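Multifunctional non-homologous end joining DNA repair protein LigD (Mycobacterium tuberculosis, PDB 2IRU) probably repairs DNA double-strand breaks with Ku by non-homologous end joining, its N-terminal polymerase domain, the part in this structure, extending and filling DNA ends before ligation. Local coordinates at residues A256-A261 with L277-R282; L44-G49 with D285-L290. All coordinates share one frame; numbering follows the deposited sequence.

Interaction 1 of 2, residues A256-A261 with L277-R282; sequences APRTWA and LTRIAR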
loop_
_atom_site.group_PDB
_atom_site.type_symbol
_atom_site.label_atom_id
_atom_site.label_comp_id
_atom_site.label_asym_id
_atom_site.label_seq_id
_atom_site.Cartn_x
_atom_site.Cartn_y
_atom_site.Cartn_z
ATOM N N ALA A 256 -0.544 8.279 -0.760
ATOM C CA ALA A 256 0.350 9.249 -1.432
ATOM C C ALA A 256 1.689 9.411 -0.688
ATOM O O ALA A 256 1.668 9.808 0.493
ATOM C CB ALA A 256 -0.313 10.632 -1.574
ATOM N N PRO A 257 2.834 9.151 -1.372
ATOM C CA PRO A 257 4.114 9.479 -0.717
ATOM C C PRO A 257 4.229 10.963 -0.407
ATOM O O PRO A 257 3.792 11.835 -1.214
ATOM C CB PRO A 257 5.182 9.085 -1.760
ATOM C CG PRO A 257 4.534 8.038 -2.596
ATOM C CD PRO A 257 3.048 8.503 -2.677
ATOM N N ARG A 258 4.829 11.242 0.756
ATOM C CA ARG A 258 5.023 12.616 1.228
ATOM C C ARG A 258 6.484 12.820 1.619
ATOM O O ARG A 258 7.241 11.849 1.805
ATOM C CB ARG A 258 4.136 12.919 2.455
ATOM C CG ARG A 258 2.656 12.508 2.300
ATOM C CD ARG A 258 1.959 13.172 1.102
ATOM N NE ARG A 258 1.562 14.563 1.355
ATOM C CZ ARG A 258 0.402 14.933 1.908
ATOM N NH1 ARG A 258 -0.490 14.027 2.313
ATOM N NH2 ARG A 258 0.125 16.224 2.058
ATOM N N THR A 259 6.869 14.091 1.702
ATOM C CA THR A 259 8.130 14.462 2.373
ATOM C C THR A 259 7.919 14.607 3.892
ATOM O O THR A 259 6.798 14.868 4.379
ATOM C CB THR A 259 8.697 15.784 1.830
ATOM O OG1 THR A 259 7.853 16.857 2.246
ATOM C CG2 THR A 259 8.778 15.779 0.294
ATOM N N TRP A 260 9.013 14.489 4.636
ATOM C CA TRP A 260 8.942 14.688 6.086
ATOM C C TRP A 260 8.461 16.117 6.412
ATOM O O TRP A 260 7.640 16.306 7.312
ATOM C CB TRP A 260 10.277 14.320 6.731
ATOM C CG TRP A 260 10.404 12.809 6.828
ATOM C CD1 TRP A 260 11.133 11.982 6.004
ATOM C CD2 TRP A 260 9.729 11.951 7.759
ATOM N NE1 TRP A 260 10.973 10.661 6.384
ATOM C CE2 TRP A 260 10.112 10.615 7.456
ATOM C CE3 TRP A 260 8.855 12.180 8.837
ATOM C CZ2 TRP A 260 9.658 9.513 8.201
ATOM C CZ3 TRP A 260 8.387 11.074 9.570
ATOM C CH2 TRP A 260 8.778 9.762 9.234
ATOM N N ALA A 261 8.899 17.098 5.626
ATOM C CA ALA A 261 8.493 18.488 5.860
ATOM C C ALA A 261 7.000 18.677 5.639
ATOM O O ALA A 261 6.356 19.459 6.340
ATOM C CB ALA A 261 9.316 19.470 5.006
ATOM N N LEU A 277 -0.870 13.165 -9.389
ATOM C CA LEU A 277 -0.332 13.288 -10.754
ATOM C C LEU A 277 0.553 14.541 -10.917
ATOM O O LEU A 277 1.648 14.486 -11.501
ATOM C CB LEU A 277 -1.497 13.286 -11.729
ATOM C CG LEU A 277 -2.144 11.897 -11.932
ATOM C CD1 LEU A 277 -3.394 12.071 -12.855
ATOM C CD2 LEU A 277 -1.196 10.816 -12.552
ATOM N N THR A 278 0.057 15.672 -10.410
ATOM C CA THR A 278 0.794 16.952 -10.479
ATOM C C THR A 278 2.141 16.830 -9.740
ATOM O O THR A 278 3.188 17.286 -10.222
ATOM C CB THR A 278 -0.071 18.067 -9.914
ATOM O OG1 THR A 278 -1.226 18.185 -10.763
ATOM C CG2 THR A 278 0.663 19.424 -9.894
ATOM N N ARG A 279 2.095 16.175 -8.594
ATOM C CA ARG A 279 3.292 15.973 -7.761
ATOM C C ARG A 279 4.338 15.104 -8.486
ATOM O O ARG A 279 5.542 15.420 -8.463
ATOM C CB ARG A 279 2.896 15.363 -6.429
ATOM C CG ARG A 279 2.164 16.402 -5.519
ATOM C CD ARG A 279 1.376 15.740 -4.407
ATOM N NE ARG A 279 2.275 15.021 -3.499
ATOM C CZ ARG A 279 2.999 15.591 -2.537
ATOM N NH1 ARG A 279 2.939 16.917 -2.288
ATOM N NH2 ARG A 279 3.798 14.813 -1.803
ATOM N N ILE A 280 3.872 14.030 -9.130
ATOM C CA ILE A 280 4.786 13.155 -9.872
ATOM C C ILE A 280 5.523 13.925 -10.977
ATOM O O ILE A 280 6.749 13.776 -11.138
ATOM C CB ILE A 280 4.094 11.909 -10.448
ATOM C CG1 ILE A 280 3.566 11.019 -9.306
ATOM C CG2 ILE A 280 5.039 11.203 -11.453
ATOM C CD1 ILE A 280 2.501 9.976 -9.762
ATOM N N ALA A 281 4.781 14.756 -11.707
ATOM C CA ALA A 281 5.354 15.569 -12.781
ATOM C C ALA A 281 6.434 16.524 -12.274
ATOM O O ALA A 281 7.420 16.775 -12.969
ATOM C CB ALA A 281 4.265 16.337 -13.514
ATOM N N ARG A 282 6.247 17.033 -11.058
ATOM C CA ARG A 282 7.133 18.043 -10.484
ATOM C C ARG A 282 8.349 17.437 -9.791
ATOM O O ARG A 282 9.494 17.894 -9.985
ATOM C CB ARG A 282 6.340 18.899 -9.503
ATOM C CG ARG A 282 7.119 20.096 -8.955
ATOM C CD ARG A 282 6.266 20.902 -7.979
ATOM N NE ARG A 282 6.021 20.161 -6.742
ATOM C CZ ARG A 282 4.812 19.924 -6.231
ATOM N NH1 ARG A 282 3.725 20.396 -6.842
ATOM N NH2 ARG A 282 4.693 19.226 -5.102
HETATM O O HOH W 1 2.286 12.171 -3.484
#
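R279 reaches from helix 273-283 to the end of strand 253-257, where its guanidinium takes hold of the carbonyl of P257. NH2 donates to P257 O over 3.0 Å with an N-H...O angle of 148°. The donor lies in the carbonyl plane, on a lone pair, while the oxygen sits slightly tilted from the guanidinium plane, near its edge. A second link runs through a water that accepts from R279 NE at 2.9 Å and donates to P257 O at 2.7 Å, so the same arginine grips one oxygen twice. The reach follows from a chain extended at chi2 and then bent at chi3 (64°), which turns the NE/NH2 edge to the carbonyl.

The close part is confined to this arginine end. R258 crosses R279 at about a right angle, with CD 3.8 Å from R279 NH2, and its NE stands over one face of the R279 guanidinium; the two guanidinium planes are 74° apart. The backbones meet loosely: P257 CA and R279 CA stay 9.6 Å apart, bridged mainly by the R279 side chain and a water. The solvent side is the outer helix face with the exposed T278 and A281.

Strand 253-257 belongs to the mixed sheet of the primase-polymerase domain, and the R258 side chain lies about 6 Å from that of L180, probably part of the substrate site. R279 NH1 forms a salt bridge with E262, while R258 NH1 is hydrogen-bonded to T174 OG1 and R269 O. The like charges of R258 NE and R279 NH2, 3.9 Å apart, are probably eased by E262, whose other carboxylate oxygen makes a weak, long ion pair with R258 NE. The chemistry thus implies a polar join, in which a charged side chain satisfies the buried P257 carbonyl and ties strand to helix.

Interaction 2 of 2, residues L44-G49 with D285-L290; sequences LGHIAG and DLLERL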
loop_
_atom_site.group_PDB
_atom_site.type_symbol
_atom_site.label_atom_id
_atom_site.label_comp_id
_atom_site.label_asym_id
_atom_site.label_seq_id
_atom_site.Cartn_x
_atom_site.Cartn_y
_atom_site.Cartn_z
ATOM N N LEU A 44 4.908 1.017 -10.253
ATOM C CA LEU A 44 5.233 -0.396 -10.523
ATOM C C LEU A 44 6.362 -0.960 -9.638
ATOM O O LEU A 44 6.259 -2.110 -9.150
ATOM C CB LEU A 44 5.492 -0.626 -11.996
ATOM C CG LEU A 44 4.208 -0.601 -12.821
ATOM C CD1 LEU A 44 4.686 -0.602 -14.261
ATOM C CD2 LEU A 44 3.308 -1.774 -12.529
ATOM N N GLY A 45 7.375 -0.134 -9.341
ATOM C CA GLY A 45 8.567 -0.597 -8.615
ATOM C C GLY A 45 8.191 -1.077 -7.216
ATOM O O GLY A 45 8.866 -1.924 -6.627
ATOM N N HIS A 46 7.112 -0.519 -6.679
ATOM C CA HIS A 46 6.706 -0.836 -5.292
ATOM C C HIS A 46 5.699 -1.972 -5.133
ATOM O O HIS A 46 5.407 -2.406 -3.986
ATOM C CB HIS A 46 6.246 0.437 -4.563
ATOM C CG HIS A 46 7.109 1.614 -4.882
ATOM N ND1 HIS A 46 8.423 1.706 -4.468
ATOM C CD2 HIS A 46 6.867 2.709 -5.632
ATOM C CE1 HIS A 46 8.944 2.825 -4.946
ATOM N NE2 HIS A 46 8.019 3.446 -5.663
ATOM N N ILE A 47 5.189 -2.447 -6.281
ATOM C CA ILE A 47 4.318 -3.608 -6.336
ATOM C C ILE A 47 4.914 -4.777 -7.141
ATOM O O ILE A 47 4.416 -5.889 -7.044
ATOM C CB ILE A 47 2.892 -3.253 -6.789
ATOM C CG1 ILE A 47 2.893 -2.745 -8.233
ATOM C CG2 ILE A 47 2.346 -2.111 -5.902
ATOM C CD1 ILE A 47 1.434 -2.391 -8.774
ATOM N N ALA A 48 5.995 -4.515 -7.882
ATOM C CA ALA A 48 6.716 -5.590 -8.609
ATOM C C ALA A 48 7.036 -6.761 -7.674
ATOM O O ALA A 48 7.479 -6.579 -6.527
ATOM C CB ALA A 48 8.018 -5.054 -9.193
ATOM N N GLY A 49 6.855 -7.977 -8.198
ATOM C CA GLY A 49 7.226 -9.178 -7.464
ATOM C C GLY A 49 6.284 -9.535 -6.318
ATOM O O GLY A 49 6.517 -10.530 -5.626
ATOM N N ASP A 285 9.220 10.347 -8.164
ATOM C CA ASP A 285 8.791 9.412 -7.125
ATOM C C ASP A 285 9.575 9.660 -5.815
ATOM O O ASP A 285 10.797 9.459 -5.758
ATOM C CB ASP A 285 8.972 7.973 -7.637
ATOM C CG ASP A 285 8.570 6.900 -6.620
ATOM O OD1 ASP A 285 7.810 7.177 -5.668
ATOM O OD2 ASP A 285 8.984 5.737 -6.828
ATOM N N LEU A 286 8.865 10.091 -4.767
ATOM C CA LEU A 286 9.498 10.290 -3.452
ATOM C C LEU A 286 9.948 8.956 -2.818
ATOM O O LEU A 286 10.826 8.949 -1.930
ATOM C CB LEU A 286 8.572 11.075 -2.499
ATOM C CG LEU A 286 8.164 12.486 -2.931
ATOM C CD1 LEU A 286 7.248 13.111 -1.866
ATOM C CD2 LEU A 286 9.378 13.397 -3.183
ATOM N N LEU A 287 9.380 7.849 -3.303
ATOM C CA LEU A 287 9.751 6.498 -2.870
ATOM C C LEU A 287 10.820 5.832 -3.788
ATOM O O LEU A 287 11.047 4.622 -3.702
ATOM C CB LEU A 287 8.483 5.593 -2.852
ATOM C CG LEU A 287 7.369 5.930 -1.867
ATOM C CD1 LEU A 287 6.302 4.838 -1.936
ATOM C CD2 LEU A 287 7.937 6.045 -0.451
ATOM N N GLU A 288 11.463 6.604 -4.655
ATOM C CA GLU A 288 12.456 6.040 -5.585
ATOM C C GLU A 288 13.390 5.006 -4.908
ATOM O O GLU A 288 13.673 3.931 -5.457
ATOM C CB GLU A 288 13.302 7.170 -6.172
ATOM C CG GLU A 288 14.142 6.772 -7.385
ATOM C CD GLU A 288 13.594 7.340 -8.674
ATOM O OE1 GLU A 288 12.546 6.845 -9.164
ATOM O OE2 GLU A 288 14.217 8.302 -9.188
ATOM N N ARG A 289 13.857 5.356 -3.713
ATOM C CA ARG A 289 14.878 4.579 -3.002
ATOM C C ARG A 289 14.339 3.384 -2.214
ATOM O O ARG A 289 15.120 2.584 -1.673
ATOM C CB ARG A 289 15.635 5.505 -2.050
ATOM C CG ARG A 289 16.501 6.556 -2.726
ATOM C CD ARG A 289 16.938 7.611 -1.699
ATOM N NE ARG A 289 15.800 8.401 -1.189
ATOM C CZ ARG A 289 15.790 9.058 -0.029
ATOM N NH1 ARG A 289 16.853 9.029 0.780
ATOM N NH2 ARG A 289 14.714 9.747 0.329
ATOM N N LEU A 290 13.013 3.270 -2.120
ATOM C CA LEU A 290 12.416 2.196 -1.312
ATOM C C LEU A 290 12.617 0.780 -1.873
ATOM O O LEU A 290 12.842 -0.165 -1.112
ATOM C CB LEU A 290 10.920 2.430 -1.105
ATOM C CG LEU A 290 10.114 1.358 -0.354
ATOM C CD1 LEU A 290 10.604 1.195 1.068
ATOM C CD2 LEU A 290 8.599 1.730 -0.421
#
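H46 points its imidazole from the last part of helix 29-47 into the turn formed by D285 to E288, and D285 meets it from the opposite direction. NE2 donates to D285 OD2 over 2.7 Å at 159°; the oxygen lies in the ring plane and uses its syn lone pair, although ring and carboxylate planes are turned 71° apart. D285 swings its carboxylate away from its own backbone nitrogen and thereby reaches the ring. Its OD1 is engaged from above the carboxylate plane by L287 N, 2.9 Å away, which makes an Asx turn, and also bonds Y244 OH; these bonds should fix the carboxylate's rotation.

L287 covers one ring face: its CD1 lies 4.3 Å from the H46 ring centroid and 7° off the normal, a CH-pi contact. L287 O approaches H46 CE1 at 3.0 Å, and L290 CD2 packs obliquely near ND1. That nitrogen is hydrogen-bonded to D291, so carboxylates engage both ring nitrogens, which probably favours a protonated imidazole.

Around this buried junction, L287 rests on F171 and V173 of strand 171-174, while L290 packs against Y183 and P185 of strand 180-186.

Overall arrangement
The centres of interactions 1 and 2 lie about 14 Å apart within the primase-polymerase domain. Along the chain, 44-49 comes first, on helix 29-47, followed more than 200 residues later by 256-261, 277-282 and 285-290, so the whole of interaction 1 falls between the two halves of interaction 2. The contacts also touch: P257 CG is 3.6 Å from L287 CG, and L286 CD1 is 3.6 Å from R258 C. Helix 273-283 and the loop after it therefore join strand 253-257 of the mixed sheet to helix 29-47, bringing the end of the modelled chain back against its early helix.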